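Local coordinates for B-agarase (Agarivorans gilvus, PDB 5Z6P), which probably hydrolyses the beta-glycosidic linkages of agarose as a member of glycoside hydrolase family 50, at residues E647-E652 with Q701-N706; I666-F671 with H713-I718. All coordinates share one frame; numbering follows the deposited sequence.

Contact 1: E647-E652 with Q701-N706; sequences EGLHPE and QTVVDN
L649 reaches V703 because its CG sits beside the backbone N, anti to the carbonyl carbon (chi1 -53°), and CD1 then continues the extended line of the chain. V703 answers with CG2, likewise anti to its carbonyl carbon, and L649 CD1 lies 3.7 Å from V703 CG2. The same methyl grazes N706 at the end of the segment, with L649 CD1 4.2 Å from N706 CB. T702 also faces the loop, beside G648 and L649, but its CG2 is modelled too close to the loop backbone, so its exact rotation is doubtful.

Around this apolar patch the polar link is made by water. Two waters donate to L649 O: the first, 2.7 Å from L649 O, accepts from N706 ND2 at 3.1 Å, and so ties the carbonyl of the leucine to the residues at the helix end although no direct hydrogen bond joins the segments. The second, 2.9 Å from L649 O, is within bonding distance of T702 OG1, subject to the same doubt. The other side of the N706 amide is used locally, OD1 taking the N-H of Y708. L649 is the centre of an inverse gamma turn closed by H650 N and G648 O at 2.8 Å. H650 turns away from the helix; its NE2 meets S71 O, its ring meets F75 edge-to-face, and its ND1 accepts E652 N.

The loop after strand 640-643 therefore lies between the N-terminal carbohydrate-binding-like region and helix 689-704. Beneath it, L649 and V703 both rest on F709 of strand 709-714, V703 also reaches F301 of strand 299-305, and helix 745-762 packs against V704.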
# COMPACT_ATOMS: atom_id res chain seq x y z
N GLU A 647 -9.65 -4.48 -4.67
CA GLU A 647 -10.96 -4.61 -4.06
C GLU A 647 -11.13 -5.94 -3.33
O GLU A 647 -12.03 -6.08 -2.50
CB GLU A 647 -12.05 -4.41 -5.10
CG GLU A 647 -12.06 -3.00 -5.71
CD GLU A 647 -13.29 -2.71 -6.55
OE1 GLU A 647 -14.27 -3.46 -6.45
OE2 GLU A 647 -13.27 -1.72 -7.30
N GLY A 648 -10.26 -6.90 -3.63
CA GLY A 648 -10.22 -8.18 -2.94
C GLY A 648 -9.34 -9.17 -3.70
O GLY A 648 -8.68 -8.80 -4.68
N LEU A 649 -9.33 -10.43 -3.26
CA LEU A 649 -8.52 -11.48 -3.87
C LEU A 649 -9.15 -11.97 -5.16
O LEU A 649 -9.72 -13.07 -5.22
CB LEU A 649 -8.30 -12.65 -2.89
CG LEU A 649 -7.75 -12.26 -1.52
CD1 LEU A 649 -7.51 -13.49 -0.64
CD2 LEU A 649 -6.46 -11.46 -1.67
N HIS A 650 -9.05 -11.14 -6.19
CA HIS A 650 -9.54 -11.48 -7.50
C HIS A 650 -8.99 -12.84 -7.95
O HIS A 650 -7.79 -13.08 -7.83
CB HIS A 650 -9.17 -10.39 -8.48
CG HIS A 650 -9.89 -10.46 -9.78
ND1 HIS A 650 -9.63 -11.43 -10.72
CD2 HIS A 650 -10.87 -9.69 -10.30
CE1 HIS A 650 -10.41 -11.25 -11.76
NE2 HIS A 650 -11.18 -10.21 -11.53
N PRO A 651 -9.87 -13.75 -8.39
CA PRO A 651 -9.47 -15.12 -8.76
C PRO A 651 -8.31 -15.21 -9.76
O PRO A 651 -7.48 -16.09 -9.62
CB PRO A 651 -10.75 -15.72 -9.37
CG PRO A 651 -11.87 -14.73 -9.08
CD PRO A 651 -11.33 -13.64 -8.22
N GLU A 652 -8.25 -14.31 -10.72
CA GLU A 652 -7.27 -14.42 -11.79
C GLU A 652 -5.79 -14.30 -11.31
O GLU A 652 -5.00 -15.18 -11.61
CB GLU A 652 -7.59 -13.38 -12.87
CG GLU A 652 -6.91 -13.59 -14.20
CD GLU A 652 -7.18 -12.45 -15.16
OE1 GLU A 652 -8.33 -11.99 -15.24
OE2 GLU A 652 -6.21 -11.98 -15.80
N GLN A 701 -14.65 -10.86 2.73
CA GLN A 701 -15.40 -12.07 2.39
C GLN A 701 -14.54 -12.95 1.50
O GLN A 701 -14.46 -14.16 1.63
CB GLN A 701 -16.70 -11.72 1.66
CG GLN A 701 -17.71 -10.96 2.47
CD GLN A 701 -18.93 -10.53 1.66
OE1 GLN A 701 -18.85 -10.36 0.44
NE2 GLN A 701 -20.05 -10.34 2.33
N THR A 702 -13.90 -12.25 0.59
CA THR A 702 -13.02 -12.78 -0.40
C THR A 702 -11.79 -13.52 0.21
O THR A 702 -11.33 -14.55 -0.31
CB THR A 702 -12.65 -11.60 -1.31
OG1 THR A 702 -13.22 -11.74 -2.61
CG2 THR A 702 -11.25 -11.33 -1.31
N VAL A 703 -11.33 -13.05 1.36
CA VAL A 703 -10.20 -13.69 2.03
C VAL A 703 -10.70 -14.87 2.86
O VAL A 703 -10.09 -15.94 2.85
CB VAL A 703 -9.42 -12.70 2.91
CG1 VAL A 703 -8.25 -13.38 3.61
CG2 VAL A 703 -8.95 -11.49 2.07
N VAL A 704 -11.80 -14.66 3.57
CA VAL A 704 -12.41 -15.72 4.36
C VAL A 704 -12.77 -16.90 3.46
O VAL A 704 -12.65 -18.05 3.87
CB VAL A 704 -13.65 -15.23 5.12
CG1 VAL A 704 -14.30 -16.37 5.87
CG2 VAL A 704 -13.25 -14.17 6.11
N ASP A 705 -13.17 -16.61 2.22
CA ASP A 705 -13.59 -17.64 1.26
C ASP A 705 -12.40 -18.36 0.62
O ASP A 705 -12.57 -19.40 -0.00
CB ASP A 705 -14.45 -17.04 0.15
CG ASP A 705 -15.90 -16.77 0.58
OD1 ASP A 705 -16.30 -17.21 1.68
OD2 ASP A 705 -16.63 -16.12 -0.18
N ASN A 706 -11.20 -17.79 0.74
CA ASN A 706 -10.05 -18.41 0.09
C ASN A 706 -9.37 -19.38 1.04
O ASN A 706 -8.91 -19.00 2.12
CB ASN A 706 -9.05 -17.35 -0.40
CG ASN A 706 -7.96 -17.96 -1.26
OD1 ASN A 706 -7.20 -18.81 -0.80
ND2 ASN A 706 -7.89 -17.53 -2.52
O HOH W 1 -9.62 -15.57 -4.12
O HOH W 2 -12.63 -13.00 -5.38

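Contact 2: I666-F671 with H713-I718; sequences IGEFHF and HYFQYI
The hydroxyl of Y714 is gripped from several directions: it bonds to the carbonyl of I734, receives NH2 of R692, and takes a long, weak hydrogen bond from F671 N, which is 3.4 Å from Y714 OH but nearly straight at 176°. CG of Y714 stands anti to the backbone N (chi1 -180°), which lays the ring along the 669-671 backbone. There its CD2 edge points at one face of F669 in a T-shaped pair, ring centroids 5.2 Å apart and planes at 85°, while F669 O sits over a face of the tyrosine ring, toward its rim. F669 is held further by stacking with Y699.

The backbones run side by side with a slip in register. H713 N donates to I666 O at 2.8 Å, and a second clear bond runs from F715 N to F669 O at 3.0 Å, three residues on along one segment and only two along the other. Water 3 bridges the strands near this slip, 3.0 Å from G667 O and 2.8 Å from H713 ND1, in the plane of the imidazole at its edge. Farther on, H670 ND1 makes a weak bond to F715 O, which lies at the edge of the histidine ring, and H670 NE2 accepts from L683 N.

E668 and F715 extend alongside one another, with E668 CD 3.6 Å from F715 CD2; the carboxylate itself is held by Y645 OH and a salt bridge to R619.

These are neighbouring parallel strands, consistent with the (beta/alpha)8 barrel of the family, and E668 lies toward the C-terminal end of its strand, the side on which such barrels generally place their active site. Strand 709-714 is flanked by 664-668 and 299-305, and helix 689-704 covers I666, F669 and F671.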
# COMPACT_ATOMS: atom_id res chain seq x y z
N ILE A 666 -2.79 -11.80 4.31
CA ILE A 666 -2.76 -10.45 3.77
C ILE A 666 -2.20 -9.50 4.81
O ILE A 666 -2.75 -9.37 5.90
CB ILE A 666 -4.17 -9.95 3.34
CG1 ILE A 666 -4.70 -10.77 2.15
CG2 ILE A 666 -4.09 -8.48 2.92
CD1 ILE A 666 -3.82 -10.66 0.92
N GLY A 667 -1.12 -8.82 4.47
CA GLY A 667 -0.48 -7.91 5.41
C GLY A 667 -1.06 -6.51 5.44
O GLY A 667 -1.00 -5.83 6.46
N GLU A 668 -1.62 -6.08 4.32
CA GLU A 668 -2.12 -4.73 4.12
C GLU A 668 -3.20 -4.69 3.04
O GLU A 668 -3.08 -5.34 2.01
CB GLU A 668 -1.00 -3.78 3.71
CG GLU A 668 0.09 -3.57 4.74
CD GLU A 668 1.26 -2.78 4.19
OE1 GLU A 668 1.06 -2.00 3.25
OE2 GLU A 668 2.38 -2.97 4.69
N PHE A 669 -4.22 -3.87 3.28
CA PHE A 669 -5.19 -3.45 2.27
C PHE A 669 -5.94 -2.26 2.84
O PHE A 669 -5.95 -2.06 4.05
CB PHE A 669 -6.18 -4.57 1.91
CG PHE A 669 -7.18 -4.90 2.98
CD1 PHE A 669 -6.83 -5.67 4.07
CD2 PHE A 669 -8.49 -4.46 2.87
CE1 PHE A 669 -7.76 -5.98 5.05
CE2 PHE A 669 -9.43 -4.76 3.84
CZ PHE A 669 -9.07 -5.52 4.94
N HIS A 670 -6.57 -1.46 1.99
CA HIS A 670 -7.44 -0.43 2.53
C HIS A 670 -8.43 0.14 1.54
O HIS A 670 -8.41 -0.17 0.35
CB HIS A 670 -6.61 0.72 3.15
CG HIS A 670 -5.78 1.52 2.18
ND1 HIS A 670 -4.52 1.97 2.48
CD2 HIS A 670 -6.06 1.97 0.94
CE1 HIS A 670 -4.04 2.66 1.46
NE2 HIS A 670 -4.96 2.68 0.51
N PHE A 671 -9.29 0.99 2.08
CA PHE A 671 -10.25 1.74 1.30
C PHE A 671 -10.38 3.17 1.85
O PHE A 671 -10.57 3.36 3.05
CB PHE A 671 -11.60 1.01 1.31
CG PHE A 671 -11.54 -0.35 0.71
CD1 PHE A 671 -11.48 -0.51 -0.65
CD2 PHE A 671 -11.49 -1.48 1.52
CE1 PHE A 671 -11.40 -1.77 -1.20
CE2 PHE A 671 -11.41 -2.73 0.97
CZ PHE A 671 -11.36 -2.88 -0.38
N HIS A 713 -4.84 -8.18 7.36
CA HIS A 713 -4.58 -7.01 8.19
C HIS A 713 -4.78 -5.73 7.38
O HIS A 713 -4.32 -5.62 6.25
CB HIS A 713 -3.17 -7.05 8.77
CG HIS A 713 -2.92 -8.22 9.67
ND1 HIS A 713 -1.65 -8.69 9.93
CD2 HIS A 713 -3.77 -9.02 10.35
CE1 HIS A 713 -1.73 -9.72 10.76
NE2 HIS A 713 -3.00 -9.94 11.03
N TYR A 714 -5.46 -4.77 8.00
CA TYR A 714 -5.88 -3.54 7.36
C TYR A 714 -4.91 -2.39 7.68
O TYR A 714 -4.57 -2.13 8.83
CB TYR A 714 -7.31 -3.18 7.79
CG TYR A 714 -7.84 -1.90 7.17
CD1 TYR A 714 -7.49 -0.65 7.69
CD2 TYR A 714 -8.66 -1.93 6.07
CE1 TYR A 714 -7.95 0.51 7.13
CE2 TYR A 714 -9.13 -0.76 5.49
CZ TYR A 714 -8.77 0.45 6.04
OH TYR A 714 -9.20 1.61 5.47
N PHE A 715 -4.48 -1.70 6.63
CA PHE A 715 -3.55 -0.58 6.79
C PHE A 715 -4.36 0.70 6.61
O PHE A 715 -4.66 1.07 5.49
CB PHE A 715 -2.41 -0.68 5.76
CG PHE A 715 -1.23 0.23 6.04
CD1 PHE A 715 -1.32 1.59 5.84
CD2 PHE A 715 -0.03 -0.29 6.48
CE1 PHE A 715 -0.23 2.43 6.08
CE2 PHE A 715 1.07 0.54 6.72
CZ PHE A 715 0.96 1.90 6.51
N GLN A 716 -4.69 1.41 7.68
CA GLN A 716 -4.07 1.34 8.99
C GLN A 716 -5.07 1.81 10.06
O GLN A 716 -6.17 2.24 9.73
CB GLN A 716 -2.80 2.22 9.03
CG GLN A 716 -3.12 3.66 8.65
CD GLN A 716 -1.93 4.61 8.66
OE1 GLN A 716 -0.83 4.24 9.06
NE2 GLN A 716 -2.15 5.85 8.22
N TYR A 717 -4.68 1.74 11.33
CA TYR A 717 -5.52 2.14 12.47
C TYR A 717 -6.02 3.59 12.31
O TYR A 717 -7.22 3.85 12.32
CB TYR A 717 -4.72 2.01 13.75
CG TYR A 717 -5.45 2.25 15.06
CD1 TYR A 717 -6.83 2.14 15.16
CD2 TYR A 717 -4.73 2.56 16.21
CE1 TYR A 717 -7.47 2.33 16.36
CE2 TYR A 717 -5.36 2.76 17.42
CZ TYR A 717 -6.75 2.64 17.49
OH TYR A 717 -7.40 2.84 18.68
N ILE A 718 -5.07 4.50 12.12
CA ILE A 718 -5.30 5.95 12.16
C ILE A 718 -5.25 6.57 10.77
O ILE A 718 -4.37 6.23 9.98
CB ILE A 718 -4.25 6.63 13.07
CG1 ILE A 718 -4.25 5.99 14.47
CG2 ILE A 718 -4.44 8.14 13.15
CD1 ILE A 718 -2.95 6.16 15.21
O HOH W 3 0.29 -6.98 8.88

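How the contacts relate
From the N terminus, the chain passes E647-E652 after strand 640-643, then I666-F671 on strand 664-668, helix 689-704 with Q701-N706 at its end, and finally H713-I718 on strand 709-714. Contact 1 closes a loop of 48 residues and contact 2 one of 41; because their segments alternate, the two loops cross instead of nesting. Contact 2 joins the two strands of a beta-alpha-beta unit, and contact 1 fastens the end of its connecting helix to the preceding loop. The contacts, with centres about 15 Å apart, touch through apolar packing: L649 CD2 lies 3.8 Å from I666 CD1.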